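Local structure of reticulocyte binding protein (Streptococcus agalactiae COH1, 3FAW) at residues Ser154-Lys165 / Thr199-Gly210. The protein probably hydrolyses alpha-1,6-glucosidic linkages of pullulan and related alpha-glucans as a cell-wall-anchored pullulanase of group B Streptococcus. Sequence-based numbering, arbitrary orientation. Where two conformers were deposited one is given.
Sequences SADSVTMIIYDK and TGYYYLYEIKRG. With CA (calcium ion), chain B.
Lys165 and Tyr201 meet beside a calcium ion, next to the antiparallel pairing of strands 157-164 and 202-209. From Ser157-Lys208 to Tyr163-Tyr202, hydrogen-bonded pairs alternate with non-hydrogen-bonded ones; Tyr163 N reaches Tyr202 O at 2.7 Å. The Lys165 side chain starts with CB against Gly200 O, 3.2 Å away. CG, placed between the backbone N and the carbonyl carbon (chi1 61°), stands over the face of the Tyr201 ring in a CH-pi contact, 4.2 Å from its centroid. From there the chain is fully extended: CD lies 3.7 Å from Tyr201 CE1, CE passes the same ring atom, and NZ donates to a water that in turn donates to Thr199 O. The backbone serves the metal: Lys165 O binds the calcium ion at 2.4 Å and Tyr202 OH binds it at 2.6 Å, with four waters and Lys363 O completing the site. Between the strands' ends, the extended Met160 chain (CG anti to the backbone N, chi1 -170°) brings SD obliquely to the Tyr203 ring in a Met-aromatic contact, and the bend at chi3 (-79°) turns CE to Tyr205 OH. At the far end Asp156 and Ser157 both face Lys208 in a classic beta bulge, and Gly210 N donates to Asp156 OD2 at 2.7 Å, arriving from above the carboxylate plane. The pair belongs to the antiparallel beta domain of the carbohydrate-binding module 48 family. Strand 170-179 borders 157-164 on its other edge, while Val158, Met160 and Tyr205 pack on strand 146-151; Lys363, through the calcium, and Glu405 and Asp403, bonded to Ser154 and Arg209, tie the two segments to loops much later in the chain.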
ATOM      1  N   SER A 154      -3.813  23.077 -21.423  1.00 11.81           N
ATOM      2  CA  SER A 154      -4.051  22.911 -22.863  0.50 13.61           C
ATOM      3  C   SER A 154      -5.526  23.035 -23.260  1.00 13.22           C
ATOM      4  O   SER A 154      -5.862  22.931 -24.442  1.00 11.96           O
ATOM      5  CB  SER A 154      -3.502  21.564 -23.348  0.50 13.74           C
ATOM      6  OG  SER A 154      -4.247  20.479 -22.817  0.50 18.70           O
ATOM      7  N   ALA A 155      -6.406  23.264 -22.282  1.00 12.92           N
ATOM      8  CA  ALA A 155      -7.856  23.383 -22.542  1.00 13.71           C
ATOM      9  C   ALA A 155      -8.234  24.676 -23.272  1.00 13.45           C
ATOM     10  O   ALA A 155      -7.695  25.738 -22.970  1.00 13.79           O
ATOM     11  CB  ALA A 155      -8.638  23.292 -21.227  1.00 14.25           C
ATOM     12  N   ASP A 156      -9.163  24.578 -24.226  1.00 14.03           N
ATOM     13  CA  ASP A 156      -9.775  25.755 -24.858  1.00 13.86           C
ATOM     14  C   ASP A 156     -10.812  26.386 -23.929  1.00 13.53           C
ATOM     15  O   ASP A 156     -10.946  27.613 -23.866  1.00 12.02           O
ATOM     16  CB  ASP A 156     -10.478  25.381 -26.170  1.00 14.26           C
ATOM     17  CG  ASP A 156      -9.518  24.923 -27.247  1.00 13.21           C
ATOM     18  OD1 ASP A 156      -8.317  25.242 -27.164  1.00 12.48           O
ATOM     19  OD2 ASP A 156      -9.981  24.254 -28.194  1.00 11.39           O
ATOM     20  N   SER A 157     -11.554  25.537 -23.224  1.00 13.96           N
ATOM     21  CA  SER A 157     -12.560  25.993 -22.274  1.00 12.78           C
ATOM     22  C   SER A 157     -12.831  24.919 -21.230  1.00 12.62           C
ATOM     23  O   SER A 157     -12.672  23.726 -21.500  1.00 13.50           O
ATOM     24  CB  SER A 157     -13.856  26.339 -23.007  1.00 13.58           C
ATOM     25  OG  SER A 157     -14.421  25.181 -23.604  1.00 15.65           O
ATOM     26  N   VAL A 158     -13.229  25.354 -20.040  1.00 12.21           N
ATOM     27  CA  VAL A 158     -13.601  24.451 -18.959  1.00 12.42           C
ATOM     28  C   VAL A 158     -14.924  24.939 -18.373  1.00 13.32           C
ATOM     29  O   VAL A 158     -15.073  26.122 -18.058  1.00 13.23           O
ATOM     30  CB  VAL A 158     -12.505  24.374 -17.872  1.00 12.61           C
ATOM     31  CG1 VAL A 158     -12.951  23.497 -16.708  1.00 12.06           C
ATOM     32  CG2 VAL A 158     -11.203  23.831 -18.466  1.00 12.65           C
ATOM     33  N   THR A 159     -15.884  24.021 -18.263  1.00 13.79           N
ATOM     34  CA  THR A 159     -17.212  24.319 -17.736  1.00 13.74           C
ATOM     35  C   THR A 159     -17.538  23.361 -16.597  1.00 13.45           C
ATOM     36  O   THR A 159     -17.322  22.158 -16.724  1.00 14.23           O
ATOM     37  CB  THR A 159     -18.279  24.158 -18.837  1.00 14.20           C
ATOM     38  OG1 THR A 159     -17.961  25.015 -19.942  1.00 18.29           O
ATOM     39  CG2 THR A 159     -19.667  24.496 -18.309  1.00 15.39           C
ATOM     40  N   MET A 160     -18.050  23.895 -15.489  1.00 13.17           N
ATOM     41  CA  MET A 160     -18.523  23.066 -14.386  1.00 13.05           C
ATOM     42  C   MET A 160     -19.998  22.725 -14.589  1.00 13.21           C
ATOM     43  O   MET A 160     -20.808  23.596 -14.903  1.00 12.82           O
ATOM     44  CB  MET A 160     -18.339  23.774 -13.042  1.00 13.40           C
ATOM     45  CG  MET A 160     -18.590  22.873 -11.836  1.00 12.93           C
ATOM     46  SD  MET A 160     -18.724  23.754 -10.269  1.00 14.53           S
ATOM     47  CE  MET A 160     -16.999  24.069  -9.876  1.00 10.82           C
ATOM     48  N   ILE A 161     -20.332  21.450 -14.414  1.00 12.81           N
ATOM     49  CA  ILE A 161     -21.712  20.990 -14.438  1.00 12.96           C
ATOM     50  C   ILE A 161     -22.083  20.584 -13.021  1.00 13.85           C
ATOM     51  O   ILE A 161     -21.381  19.780 -12.407  1.00 13.57           O
ATOM     52  CB  ILE A 161     -21.900  19.769 -15.364  1.00 12.41           C
ATOM     53  CG1 ILE A 161     -21.339  20.049 -16.760  1.00 11.18           C
ATOM     54  CG2 ILE A 161     -23.379  19.394 -15.448  1.00 11.02           C
ATOM     55  CD1 ILE A 161     -21.427  18.860 -17.689  1.00 11.15           C
ATOM     56  N   ILE A 162     -23.184  21.134 -12.512  1.00 14.21           N
ATOM     57  CA  ILE A 162     -23.585  20.923 -11.122  1.00 13.26           C
ATOM     58  C   ILE A 162     -24.838  20.050 -11.049  1.00 13.56           C
ATOM     59  O   ILE A 162     -25.799  20.269 -11.791  1.00 13.00           O
ATOM     60  CB  ILE A 162     -23.801  22.270 -10.392  1.00 13.44           C
ATOM     61  CG1 ILE A 162     -22.526  23.117 -10.472  1.00 15.11           C
ATOM     62  CG2 ILE A 162     -24.185  22.039  -8.940  1.00 14.83           C
ATOM     63  CD1 ILE A 162     -22.579  24.420  -9.698  1.00 12.55           C
ATOM     64  N   TYR A 163     -24.810  19.060 -10.153  1.00 13.15           N
ATOM     65  CA  TYR A 163     -25.873  18.062 -10.038  1.00 12.45           C
ATOM     66  C   TYR A 163     -26.535  18.108  -8.663  1.00 13.24           C
ATOM     67  O   TYR A 163     -25.863  18.304  -7.651  1.00 12.56           O
ATOM     68  CB  TYR A 163     -25.323  16.656 -10.285  1.00 12.29           C
ATOM     69  CG  TYR A 163     -24.611  16.492 -11.616  1.00 11.73           C
ATOM     70  CD1 TYR A 163     -25.290  16.029 -12.743  1.00  7.24           C
ATOM     71  CD2 TYR A 163     -23.262  16.803 -11.745  1.00 10.64           C
ATOM     72  CE1 TYR A 163     -24.640  15.879 -13.958  1.00  8.57           C
ATOM     73  CE2 TYR A 163     -22.602  16.656 -12.958  1.00  9.21           C
ATOM     74  CZ  TYR A 163     -23.296  16.194 -14.060  1.00 11.67           C
ATOM     75  OH  TYR A 163     -22.647  16.053 -15.265  1.00 10.26           O
ATOM     76  N   ASP A 164     -27.854  17.906  -8.648  1.00 13.11           N
ATOM     77  CA  ASP A 164     -28.657  17.935  -7.424  1.00 12.56           C
ATOM     78  C   ASP A 164     -28.114  16.984  -6.349  1.00 11.83           C
ATOM     79  O   ASP A 164     -27.911  15.798  -6.596  1.00 13.15           O
ATOM     80  CB  ASP A 164     -30.119  17.578  -7.750  1.00 11.67           C
ATOM     81  CG  ASP A 164     -31.046  17.689  -6.543  1.00 13.47           C
ATOM     82  OD1 ASP A 164     -30.576  17.981  -5.418  1.00 12.07           O
ATOM     83  OD2 ASP A 164     -32.264  17.483  -6.725  1.00 14.47           O
ATOM     84  N   LYS A 165     -27.900  17.527  -5.155  1.00 11.15           N
ATOM     85  CA  LYS A 165     -27.454  16.753  -3.996  1.00 10.53           C
ATOM     86  C   LYS A 165     -28.361  15.554  -3.679  1.00 10.60           C
ATOM     87  O   LYS A 165     -27.871  14.493  -3.293  1.00 10.19           O
ATOM     88  CB  LYS A 165     -27.351  17.665  -2.764  1.00 10.33           C
ATOM     89  CG  LYS A 165     -28.655  18.325  -2.334  1.00 12.40           C
ATOM     90  CD  LYS A 165     -28.448  19.262  -1.149  1.00 11.90           C
ATOM     91  CE  LYS A 165     -29.766  19.895  -0.713  1.00 14.52           C
ATOM     92  NZ  LYS A 165     -29.601  20.836   0.437  1.00 14.34           N
ATOM     93  N   THR A 199     -23.572  22.909  -0.165  1.00 12.34           N
ATOM     94  CA  THR A 199     -23.166  21.730   0.598  1.00 11.38           C
ATOM     95  C   THR A 199     -23.919  20.489   0.096  1.00 11.12           C
ATOM     96  O   THR A 199     -25.147  20.503  -0.035  1.00 10.84           O
ATOM     97  CB  THR A 199     -23.410  21.927   2.118  1.00 12.61           C
ATOM     98  OG1 THR A 199     -22.799  23.151   2.551  1.00 12.77           O
ATOM     99  CG2 THR A 199     -22.831  20.766   2.930  1.00 13.34           C
ATOM    100  N   GLY A 200     -23.173  19.435  -0.221  1.00 11.00           N
ATOM    101  CA  GLY A 200     -23.765  18.175  -0.685  1.00  9.51           C
ATOM    102  C   GLY A 200     -24.021  18.072  -2.186  1.00  8.41           C
ATOM    103  O   GLY A 200     -24.262  16.980  -2.693  1.00  7.18           O
ATOM    104  N   TYR A 201     -23.985  19.194  -2.902  1.00  9.68           N
ATOM    105  CA  TYR A 201     -24.156  19.171  -4.363  1.00 10.39           C
ATOM    106  C   TYR A 201     -22.935  18.548  -5.038  1.00 11.14           C
ATOM    107  O   TYR A 201     -21.832  18.548  -4.477  1.00 10.35           O
ATOM    108  CB  TYR A 201     -24.418  20.576  -4.922  1.00 10.63           C
ATOM    109  CG  TYR A 201     -25.855  21.047  -4.785  1.00 13.21           C
ATOM    110  CD1 TYR A 201     -26.323  21.594  -3.590  1.00 11.60           C
ATOM    111  CD2 TYR A 201     -26.747  20.948  -5.853  1.00 12.18           C
ATOM    112  CE1 TYR A 201     -27.645  22.028  -3.464  1.00 10.31           C
ATOM    113  CE2 TYR A 201     -28.063  21.379  -5.737  1.00 11.73           C
ATOM    114  CZ  TYR A 201     -28.506  21.918  -4.541  1.00 11.12           C
ATOM    115  OH  TYR A 201     -29.810  22.352  -4.427  1.00 10.47           O
ATOM    116  N   TYR A 202     -23.141  18.022  -6.243  1.00  9.95           N
ATOM    117  CA  TYR A 202     -22.087  17.310  -6.963  1.00 10.83           C
ATOM    118  C   TYR A 202     -21.695  18.048  -8.243  1.00 11.40           C
ATOM    119  O   TYR A 202     -22.479  18.830  -8.774  1.00 11.88           O
ATOM    120  CB  TYR A 202     -22.539  15.890  -7.292  1.00 10.82           C
ATOM    121  CG  TYR A 202     -23.063  15.117  -6.104  1.00  8.77           C
ATOM    122  CD1 TYR A 202     -24.416  14.792  -5.996  1.00 11.82           C
ATOM    123  CD2 TYR A 202     -22.211  14.716  -5.083  1.00  8.66           C
ATOM    124  CE1 TYR A 202     -24.897  14.071  -4.904  1.00 13.04           C
ATOM    125  CE2 TYR A 202     -22.686  14.007  -3.983  1.00 10.93           C
ATOM    126  CZ  TYR A 202     -24.024  13.686  -3.900  1.00 10.82           C
ATOM    127  OH  TYR A 202     -24.485  12.972  -2.818  1.00 11.83           O
ATOM    128  N   TYR A 203     -20.476  17.805  -8.726  1.00 11.47           N
ATOM    129  CA  TYR A 203     -19.975  18.494  -9.912  1.00 11.30           C
ATOM    130  C   TYR A 203     -19.009  17.664 -10.764  1.00 11.50           C
ATOM    131  O   TYR A 203     -18.262  16.822 -10.257  1.00 11.43           O
ATOM    132  CB  TYR A 203     -19.325  19.838  -9.529  1.00 10.98           C
ATOM    133  CG  TYR A 203     -18.053  19.729  -8.712  1.00 11.73           C
ATOM    134  CD1 TYR A 203     -16.800  19.877  -9.310  1.00 12.06           C
ATOM    135  CD2 TYR A 203     -18.100  19.482  -7.342  1.00 11.15           C
ATOM    136  CE1 TYR A 203     -15.631  19.778  -8.565  1.00 11.65           C
ATOM    137  CE2 TYR A 203     -16.936  19.382  -6.590  1.00 11.95           C
ATOM    138  CZ  TYR A 203     -15.706  19.532  -7.206  1.00 10.30           C
ATOM    139  OH  TYR A 203     -14.557  19.431  -6.456  1.00 12.53           O
ATOM    140  N   LEU A 204     -19.062  17.910 -12.072  1.00 10.61           N
ATOM    141  CA  LEU A 204     -18.054  17.438 -13.014  1.00  9.82           C
ATOM    142  C   LEU A 204     -17.531  18.648 -13.785  1.00  9.98           C
ATOM    143  O   LEU A 204     -18.159  19.709 -13.777  1.00  7.42           O
ATOM    144  CB  LEU A 204     -18.644  16.412 -13.985  1.00  9.24           C
ATOM    145  CG  LEU A 204     -19.010  15.032 -13.428  1.00  7.94           C
ATOM    146  CD1 LEU A 204     -19.744  14.209 -14.480  1.00  8.40           C
ATOM    147  CD2 LEU A 204     -17.781  14.281 -12.928  1.00  6.23           C
ATOM    148  N   TYR A 205     -16.379  18.490 -14.434  1.00 11.09           N
ATOM    149  CA  TYR A 205     -15.846  19.516 -15.335  1.00 11.70           C
ATOM    150  C   TYR A 205     -15.879  19.010 -16.770  1.00 12.51           C
ATOM    151  O   TYR A 205     -15.403  17.911 -17.048  1.00 13.12           O
ATOM    152  CB  TYR A 205     -14.404  19.873 -14.968  1.00 11.50           C
ATOM    153  CG  TYR A 205     -14.262  20.699 -13.714  1.00 11.62           C
ATOM    154  CD1 TYR A 205     -14.778  21.991 -13.648  1.00 10.11           C
ATOM    155  CD2 TYR A 205     -13.599  20.196 -12.594  1.00 11.47           C
ATOM    156  CE1 TYR A 205     -14.645  22.758 -12.497  1.00  9.76           C
ATOM    157  CE2 TYR A 205     -13.458  20.959 -11.441  1.00 10.20           C
ATOM    158  CZ  TYR A 205     -13.982  22.239 -11.403  1.00 10.95           C
ATOM    159  OH  TYR A 205     -13.856  22.996 -10.262  1.00 13.35           O
ATOM    160  N   GLU A 206     -16.435  19.812 -17.674  1.00 13.56           N
ATOM    161  CA  GLU A 206     -16.390  19.511 -19.102  1.00 14.72           C
ATOM    162  C   GLU A 206     -15.281  20.319 -19.771  1.00 14.81           C
ATOM    163  O   GLU A 206     -15.334  21.551 -19.812  1.00 15.11           O
ATOM    164  CB  GLU A 206     -17.734  19.792 -19.780  1.00 14.97           C
ATOM    165  CG  GLU A 206     -17.813  19.236 -21.201  1.00 15.21           C
ATOM    166  CD  GLU A 206     -19.190  19.397 -21.820  1.00 17.59           C
ATOM    167  OE1 GLU A 206     -19.663  20.547 -21.926  1.00 19.76           O
ATOM    168  OE2 GLU A 206     -19.793  18.373 -22.201  1.00 19.77           O
ATOM    169  N   ILE A 207     -14.280  19.612 -20.289  1.00 15.45           N
ATOM    170  CA  ILE A 207     -13.112  20.237 -20.902  1.00 15.88           C
ATOM    171  C   ILE A 207     -13.214  20.126 -22.414  1.00 16.59           C
ATOM    172  O   ILE A 207     -13.487  19.054 -22.941  1.00 15.23           O
ATOM    173  CB  ILE A 207     -11.798  19.576 -20.424  1.00 14.78           C
ATOM    174  CG1 ILE A 207     -11.681  19.676 -18.898  1.00 16.60           C
ATOM    175  CG2 ILE A 207     -10.584  20.238 -21.084  1.00 14.34           C
ATOM    176  CD1 ILE A 207     -10.392  19.106 -18.340  1.00 16.77           C
ATOM    177  N   LYS A 208     -13.000  21.244 -23.102  1.00 19.00           N
ATOM    178  CA  LYS A 208     -12.995  21.269 -24.560  1.00 20.80           C
ATOM    179  C   LYS A 208     -11.586  21.544 -25.072  1.00 21.25           C
ATOM    180  O   LYS A 208     -10.942  22.508 -24.652  1.00 19.75           O
ATOM    181  CB  LYS A 208     -13.956  22.341 -25.075  1.00 21.35           C
ATOM    182  CG  LYS A 208     -14.234  22.273 -26.567  1.00 23.08           C
ATOM    183  CD  LYS A 208     -15.280  23.301 -26.974  1.00 24.80           C
ATOM    184  CE  LYS A 208     -15.516  23.298 -28.480  1.00 29.30           C
ATOM    185  NZ  LYS A 208     -16.624  24.214 -28.875  0.10 27.46           N
ATOM    186  N   ARG A 209     -11.113  20.672 -25.962  1.00 22.34           N
ATOM    187  CA  ARG A 209      -9.866  20.880 -26.701  1.00 23.41           C
ATOM    188  C   ARG A 209     -10.151  20.638 -28.179  1.00 24.98           C
ATOM    189  O   ARG A 209     -10.173  19.495 -28.635  1.00 26.30           O
ATOM    190  CB  ARG A 209      -8.773  19.924 -26.219  1.00 23.42           C
ATOM    191  CG  ARG A 209      -8.197  20.262 -24.858  1.00 23.20           C
ATOM    192  CD  ARG A 209      -7.108  19.277 -24.460  1.00 22.47           C
ATOM    193  NE  ARG A 209      -7.648  17.930 -24.289  1.00 20.25           N
ATOM    194  CZ  ARG A 209      -8.115  17.420 -23.150  1.00 17.07           C
ATOM    195  NH1 ARG A 209      -8.108  18.123 -22.023  1.00 18.10           N
ATOM    196  NH2 ARG A 209      -8.591  16.183 -23.144  1.00 18.44           N
ATOM    197  N   GLY A 210     -10.384  21.717 -28.918  1.00 26.63           N
ATOM    198  CA  GLY A 210     -10.802  21.620 -30.311  1.00 27.81           C
ATOM    199  C   GLY A 210     -12.218  21.080 -30.426  1.00 29.18           C
ATOM    200  O   GLY A 210     -13.138  21.588 -29.781  1.00 29.49           O
TER
HETATM  201 CA    CA B   1     -26.816  13.096  -1.698  1.00 13.22          CA
HETATM  202  O   HOH W   1      -6.176  20.446 -21.134  1.00 13.64           O
HETATM  203  O   HOH W   2     -15.855  23.346 -21.988  1.00 22.26           O
HETATM  204  O   HOH W   3     -27.096  22.287   0.562  1.00 13.36           O
HETATM  205  O   HOH W   4     -25.515  15.201  -1.236  1.00  8.17           O
HETATM  206  O   HOH W   5     -29.013  12.117  -1.253  1.00 11.35           O
HETATM  207  O   HOH W   6     -27.195  11.703  -3.607  1.00 13.08           O
HETATM  208  O   HOH W   7     -27.561  14.216   0.373  1.00 18.52           O